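Local structure of imidazolonepropionase (Unidentified, 2Q09) at residues E6-L10 with S397-E403; T147-L152 with E197-A202. The protein catalyses the hydrolytic opening of the imidazolone ring of 4-imidazolone-5-propanoate to N-formimidoyl-L-glutamate, the third step of histidine degradation. All blocks are in the same frame, centred on the assembly; numbering follows the deposited sequence.

Interaction 1. Residues E6-L10 with S397-E403; sequences ERVWL and SRVVNGE
R7 and W9, on strand 7-10, face S397, V399 and the turn at G402, but the two backbones stay apart: the CA atoms of R7 and G402 are 7.8 Å from each other, those of W9 and S397 10.3 Å, and no hydrogen bond crosses. Strand 395-400 runs into a type I' beta turn from V400 to E403, closed by paired backbone bonds between V400 and E403. Side chains therefore bridge the gap. R7 runs out extended from CG to NE and passes over the turn, its CD 3.1 Å from the carbonyl O of G402, while the CG of E403 lies over one face of the guanidinium, toward its rim. The carboxylate adds a long salt bridge, NH2 of R7 to OE1 of E403 at 3.9 Å; this oxygen sits well out of the guanidinium plane, so the attraction is one of charge without a directed N-H. From the residue just before the strand, OE2 of E6 makes a second long salt bridge, to NH1 of R7. Were R7 replaced by an alanine, E403 would probably lose its cationic mate and the carbonyl of G402 its cover. The W9 indole, with CG anti to the carbonyl carbon (chi1 -80°), reaches V399, whose CG2 approaches CZ2 obliquely at 3.6 Å, and the O of G402 stands at the ring edge, 4.0 Å from CH2. NE1 of W9 is buried without a polar partner: the OG of S397, bonded to E404, is 4.0 Å away. F375 meets the W9 ring edge-to-face. Far from the metal, this is the packing of two beta layers in the small beta domain that amidohydrolases assemble from both chain ends beside the TIM barrel, here joining an N-terminal strand to a C-terminal hairpin.

Interaction 2. Residues T147-L152 with E197-A202; sequences TLEDEL and EIIPAA
T147 is the N-cap of the helix that begins at L148 and brings its own carbonyl carbon to 4.1 Å from CD1 of I198. Its OG1 accepts from the backbone N of D150 at 2.9 Å and donates to OD2 of the same residue, which it meets on the anti side and 29° out of the carboxylate plane; the aspartate also pairs with K153 through OD1. L148 carries much of the contact. With CG anti to the backbone N (chi1 -173°), its CD1 is directed to the start of the 197-202 segment, 3.8 Å from the carbonyl O of E197 and close to that residue's CB. On the same leucine, CB lies 3.9 Å from CG1 of I198; the two side chains lie alongside, running opposite ways, and CD1 of the isoleucine ends beside CA of L148. The segments belong to neighbouring helices on the outside of the TIM barrel, the fold of the amidohydrolase family, and their short axes approach to 9.9 Å at a crossing angle of -43°. E151 starts toward the partner helix, CB near CG2 of I198, but its carboxylate turns back to the loop before the helix: OE1 accepts from S142 and G143 and OE2 from the backbone N of G145 and L146, so four bonds fix this buried group close to Y144, which lines the inhibitor pocket. One turn beyond L148, L152 spreads its two methyls over the second helix. CD1 rests against CG2 of I198 and CB of A202, and CD2 is 4.0 Å from CB of A201, the small alanines letting the leucine sit close to the helix backbone.

The two contacts occupy separate parts of the molecule, with centres 38 Å apart and nearest atoms about 22 Å apart. Along the chain, both segments of interaction 2 fall between those of interaction 1 in sequence: residues 6-10 and 397-403 bring both ends of the protein together in the beta domain, and the barrel lies between them in sequence. Interaction 1 lies away from the metal and inhibitor sites. Interaction 2 is nearer to the active site: the E151 side chain is about 6 Å from those of Y144 and H177, both in the inhibitor pocket, about 11 Å from the bound inhibitor and about 12 Å from the iron.

Interaction 1. Residues E6-L10 with S397-E403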
loop_
_atom_site.group_PDB
_atom_site.type_symbol
_atom_site.label_atom_id
_atom_site.label_comp_id
_atom_site.label_asym_id
_atom_site.label_seq_id
_atom_site.Cartn_x
_atom_site.Cartn_y
_atom_site.Cartn_z
ATOM N N GLU A 6 -5.372 17.782 24.633
ATOM C CA GLU A 6 -6.738 17.321 24.881
ATOM C C GLU A 6 -6.940 15.873 25.313
ATOM O O GLU A 6 -7.784 15.597 26.165
ATOM C CB GLU A 6 -7.622 17.591 23.655
ATOM C CG GLU A 6 -6.988 17.262 22.307
ATOM C CD GLU A 6 -6.310 18.461 21.680
ATOM O OE1 GLU A 6 -5.513 19.117 22.372
ATOM O OE2 GLU A 6 -6.570 18.745 20.496
ATOM N N ARG A 7 -6.174 14.953 24.738
ATOM C CA ARG A 7 -6.338 13.545 25.066
ATOM C C ARG A 7 -5.025 12.922 25.511
ATOM O O ARG A 7 -3.960 13.284 25.022
ATOM C CB ARG A 7 -6.889 12.811 23.837
ATOM C CG ARG A 7 -7.876 13.661 23.022
ATOM C CD ARG A 7 -8.534 12.890 21.884
ATOM N NE ARG A 7 -9.569 13.681 21.223
ATOM C CZ ARG A 7 -9.337 14.749 20.465
ATOM N NH1 ARG A 7 -8.097 15.160 20.261
ATOM N NH2 ARG A 7 -10.346 15.410 19.921
ATOM N N VAL A 8 -5.104 11.989 26.455
ATOM C CA VAL A 8 -3.907 11.326 26.959
ATOM C C VAL A 8 -4.131 9.843 27.229
ATOM O O VAL A 8 -5.131 9.448 27.829
ATOM C CB VAL A 8 -3.393 11.980 28.271
ATOM C CG1 VAL A 8 -2.247 11.149 28.853
ATOM C CG2 VAL A 8 -2.922 13.392 28.003
ATOM N N TRP A 9 -3.193 9.035 26.753
ATOM C CA TRP A 9 -3.224 7.595 26.941
ATOM C C TRP A 9 -2.147 7.270 27.965
ATOM O O TRP A 9 -0.956 7.420 27.693
ATOM C CB TRP A 9 -2.934 6.877 25.617
ATOM C CG TRP A 9 -4.118 6.819 24.722
ATOM C CD1 TRP A 9 -4.969 5.765 24.557
ATOM C CD2 TRP A 9 -4.639 7.884 23.923
ATOM N NE1 TRP A 9 -5.993 6.111 23.710
ATOM C CE2 TRP A 9 -5.816 7.412 23.308
ATOM C CE3 TRP A 9 -4.231 9.201 23.673
ATOM C CZ2 TRP A 9 -6.587 8.203 22.453
ATOM C CZ3 TRP A 9 -5.000 9.990 22.820
ATOM C CH2 TRP A 9 -6.163 9.488 22.227
ATOM N N LEU A 10 -2.568 6.843 29.149
ATOM C CA LEU A 10 -1.624 6.516 30.209
ATOM C C LEU A 10 -1.186 5.058 30.180
ATOM O O LEU A 10 -1.918 4.178 29.726
ATOM C CB LEU A 10 -2.240 6.821 31.577
ATOM C CG LEU A 10 -2.540 8.283 31.920
ATOM C CD1 LEU A 10 -3.326 8.348 33.219
ATOM C CD2 LEU A 10 -1.237 9.067 32.037
ATOM N N SER A 397 -7.761 -0.311 20.923
ATOM C CA SER A 397 -7.985 1.081 20.564
ATOM C C SER A 397 -7.316 1.366 19.225
ATOM O O SER A 397 -6.185 0.934 18.982
ATOM C CB SER A 397 -7.416 2.000 21.655
ATOM O OG SER A 397 -7.614 3.369 21.345
ATOM N N ARG A 398 -8.019 2.077 18.351
ATOM C CA ARG A 398 -7.490 2.422 17.034
ATOM C C ARG A 398 -7.669 3.921 16.867
ATOM O O ARG A 398 -8.778 4.403 16.645
ATOM C CB ARG A 398 -8.242 1.665 15.926
ATOM C CG ARG A 398 -7.792 2.018 14.506
ATOM C CD ARG A 398 -8.513 1.138 13.473
ATOM N NE ARG A 398 -8.177 1.530 12.108
ATOM C CZ ARG A 398 -8.704 2.575 11.481
ATOM N NH1 ARG A 398 -9.610 3.340 12.085
ATOM N NH2 ARG A 398 -8.313 2.868 10.251
ATOM N N VAL A 399 -6.566 4.652 16.977
ATOM C CA VAL A 399 -6.587 6.101 16.891
ATOM C C VAL A 399 -6.063 6.646 15.573
ATOM O O VAL A 399 -4.965 6.296 15.133
ATOM C CB VAL A 399 -5.770 6.714 18.046
ATOM C CG1 VAL A 399 -5.719 8.231 17.910
ATOM C CG2 VAL A 399 -6.391 6.326 19.371
ATOM N N VAL A 400 -6.864 7.509 14.948
ATOM C CA VAL A 400 -6.496 8.134 13.688
ATOM C C VAL A 400 -6.687 9.641 13.853
ATOM O O VAL A 400 -7.767 10.103 14.226
ATOM C CB VAL A 400 -7.373 7.602 12.529
ATOM C CG1 VAL A 400 -7.045 8.329 11.243
ATOM C CG2 VAL A 400 -7.144 6.096 12.366
ATOM N N ASN A 401 -5.629 10.395 13.584
ATOM C CA ASN A 401 -5.634 11.846 13.719
ATOM C C ASN A 401 -6.026 12.257 15.135
ATOM O O ASN A 401 -6.703 13.264 15.342
ATOM C CB ASN A 401 -6.586 12.488 12.711
ATOM C CG ASN A 401 -6.217 13.933 12.409
ATOM O OD1 ASN A 401 -6.971 14.863 12.704
ATOM N ND2 ASN A 401 -5.040 14.123 11.830
ATOM N N GLY A 402 -5.605 11.454 16.106
ATOM C CA GLY A 402 -5.899 11.748 17.496
ATOM C C GLY A 402 -7.272 11.361 18.002
ATOM O O GLY A 402 -7.593 11.623 19.159
ATOM N N GLU A 403 -8.103 10.742 17.166
ATOM C CA GLU A 403 -9.437 10.362 17.620
ATOM C C GLU A 403 -9.697 8.863 17.593
ATOM O O GLU A 403 -9.309 8.172 16.652
ATOM C CB GLU A 403 -10.507 11.075 16.788
ATOM C CG GLU A 403 -10.443 12.583 16.888
ATOM C CD GLU A 403 -11.810 13.219 16.874
ATOM O OE1 GLU A 403 -12.593 12.957 17.810
ATOM O OE2 GLU A 403 -12.101 13.979 15.930
#

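Interaction 2. Residues T147-L152 with E197-A202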
loop_
_atom_site.group_PDB
_atom_site.type_symbol
_atom_site.label_atom_id
_atom_site.label_comp_id
_atom_site.label_asym_id
_atom_site.label_seq_id
_atom_site.Cartn_x
_atom_site.Cartn_y
_atom_site.Cartn_z
ATOM N N THR A 147 -10.157 4.019 -19.381
ATOM C CA THR A 147 -10.849 5.057 -20.157
ATOM C C THR A 147 -10.685 6.248 -19.224
ATOM O O THR A 147 -10.478 6.055 -18.026
ATOM C CB THR A 147 -12.369 4.805 -20.348
ATOM O OG1 THR A 147 -13.059 5.070 -19.122
ATOM C CG2 THR A 147 -12.628 3.361 -20.789
ATOM N N LEU A 148 -10.765 7.468 -19.738
ATOM C CA LEU A 148 -10.608 8.620 -18.862
ATOM C C LEU A 148 -11.666 8.638 -17.762
ATOM O O LEU A 148 -11.329 8.714 -16.576
ATOM C CB LEU A 148 -10.664 9.923 -19.665
ATOM C CG LEU A 148 -10.343 11.211 -18.889
ATOM C CD1 LEU A 148 -9.905 12.300 -19.864
ATOM C CD2 LEU A 148 -11.563 11.665 -18.079
ATOM N N GLU A 149 -12.938 8.571 -18.144
ATOM C CA GLU A 149 -14.013 8.612 -17.157
ATOM C C GLU A 149 -13.966 7.481 -16.129
ATOM O O GLU A 149 -14.216 7.699 -14.944
ATOM C CB GLU A 149 -15.385 8.597 -17.840
ATOM C CG GLU A 149 -15.690 9.857 -18.632
ATOM C CD GLU A 149 -15.192 9.798 -20.063
ATOM O OE1 GLU A 149 -14.343 8.937 -20.382
ATOM O OE2 GLU A 149 -15.656 10.625 -20.877
ATOM N N ASP A 150 -13.661 6.270 -16.574
ATOM C CA ASP A 150 -13.634 5.152 -15.639
ATOM C C ASP A 150 -12.443 5.195 -14.682
ATOM O O ASP A 150 -12.571 4.822 -13.520
ATOM C CB ASP A 150 -13.697 3.839 -16.409
ATOM C CG ASP A 150 -15.032 3.662 -17.132
ATOM O OD1 ASP A 150 -16.071 3.568 -16.445
ATOM O OD2 ASP A 150 -15.049 3.632 -18.380
ATOM N N GLU A 151 -11.288 5.661 -15.152
ATOM C CA GLU A 151 -10.127 5.774 -14.270
ATOM C C GLU A 151 -10.415 6.792 -13.152
ATOM O O GLU A 151 -10.147 6.535 -11.982
ATOM C CB GLU A 151 -8.879 6.198 -15.059
ATOM C CG GLU A 151 -8.291 5.091 -15.933
ATOM C CD GLU A 151 -7.837 3.879 -15.126
ATOM O OE1 GLU A 151 -7.102 4.065 -14.132
ATOM O OE2 GLU A 151 -8.207 2.741 -15.486
ATOM N N LEU A 152 -10.963 7.949 -13.513
ATOM C CA LEU A 152 -11.281 8.969 -12.511
ATOM C C LEU A 152 -12.425 8.518 -11.608
ATOM O O LEU A 152 -12.500 8.912 -10.443
ATOM C CB LEU A 152 -11.642 10.297 -13.185
ATOM C CG LEU A 152 -10.474 11.244 -13.490
ATOM C CD1 LEU A 152 -9.436 10.554 -14.350
ATOM C CD2 LEU A 152 -11.009 12.497 -14.175
ATOM N N GLU A 197 -4.503 13.643 -21.597
ATOM C CA GLU A 197 -5.874 13.806 -21.146
ATOM C C GLU A 197 -6.167 13.309 -19.738
ATOM O O GLU A 197 -6.640 14.068 -18.894
ATOM C CB GLU A 197 -6.803 13.116 -22.147
ATOM C CG GLU A 197 -6.735 13.734 -23.539
ATOM C CD GLU A 197 -7.386 12.883 -24.614
ATOM O OE1 GLU A 197 -8.321 12.120 -24.301
ATOM O OE2 GLU A 197 -6.965 12.993 -25.782
ATOM N N ILE A 198 -5.885 12.037 -19.478
ATOM C CA ILE A 198 -6.178 11.475 -18.169
ATOM C C ILE A 198 -5.401 12.098 -17.006
ATOM O O ILE A 198 -6.002 12.528 -16.018
ATOM C CB ILE A 198 -5.995 9.951 -18.187
ATOM C CG1 ILE A 198 -6.786 9.374 -19.375
ATOM C CG2 ILE A 198 -6.512 9.348 -16.878
ATOM C CD1 ILE A 198 -6.939 7.852 -19.384
ATOM N N ILE A 199 -4.080 12.148 -17.108
ATOM C CA ILE A 199 -3.297 12.746 -16.032
ATOM C C ILE A 199 -3.733 14.204 -15.812
ATOM O O ILE A 199 -3.978 14.621 -14.680
ATOM C CB ILE A 199 -1.775 12.631 -16.325
ATOM C CG1 ILE A 199 -1.325 11.186 -16.074
ATOM C CG2 ILE A 199 -0.988 13.598 -15.461
ATOM C CD1 ILE A 199 0.177 10.925 -16.292
ATOM N N PRO A 200 -3.860 14.993 -16.892
ATOM C CA PRO A 200 -4.284 16.389 -16.709
ATOM C C PRO A 200 -5.652 16.523 -16.033
ATOM O O PRO A 200 -5.828 17.350 -15.135
ATOM C CB PRO A 200 -4.283 16.939 -18.134
ATOM C CG PRO A 200 -3.119 16.216 -18.737
ATOM C CD PRO A 200 -3.337 14.786 -18.256
ATOM N N ALA A 201 -6.618 15.709 -16.457
ATOM C CA ALA A 201 -7.957 15.772 -15.872
ATOM C C ALA A 201 -7.941 15.323 -14.411
ATOM O O ALA A 201 -8.625 15.896 -13.557
ATOM C CB ALA A 201 -8.929 14.904 -16.674
ATOM N N ALA A 202 -7.157 14.288 -14.131
ATOM C CA ALA A 202 -7.061 13.764 -12.774
ATOM C C ALA A 202 -6.439 14.797 -11.845
ATOM O O ALA A 202 -6.907 14.997 -10.728
ATOM C CB ALA A 202 -6.233 12.472 -12.763
#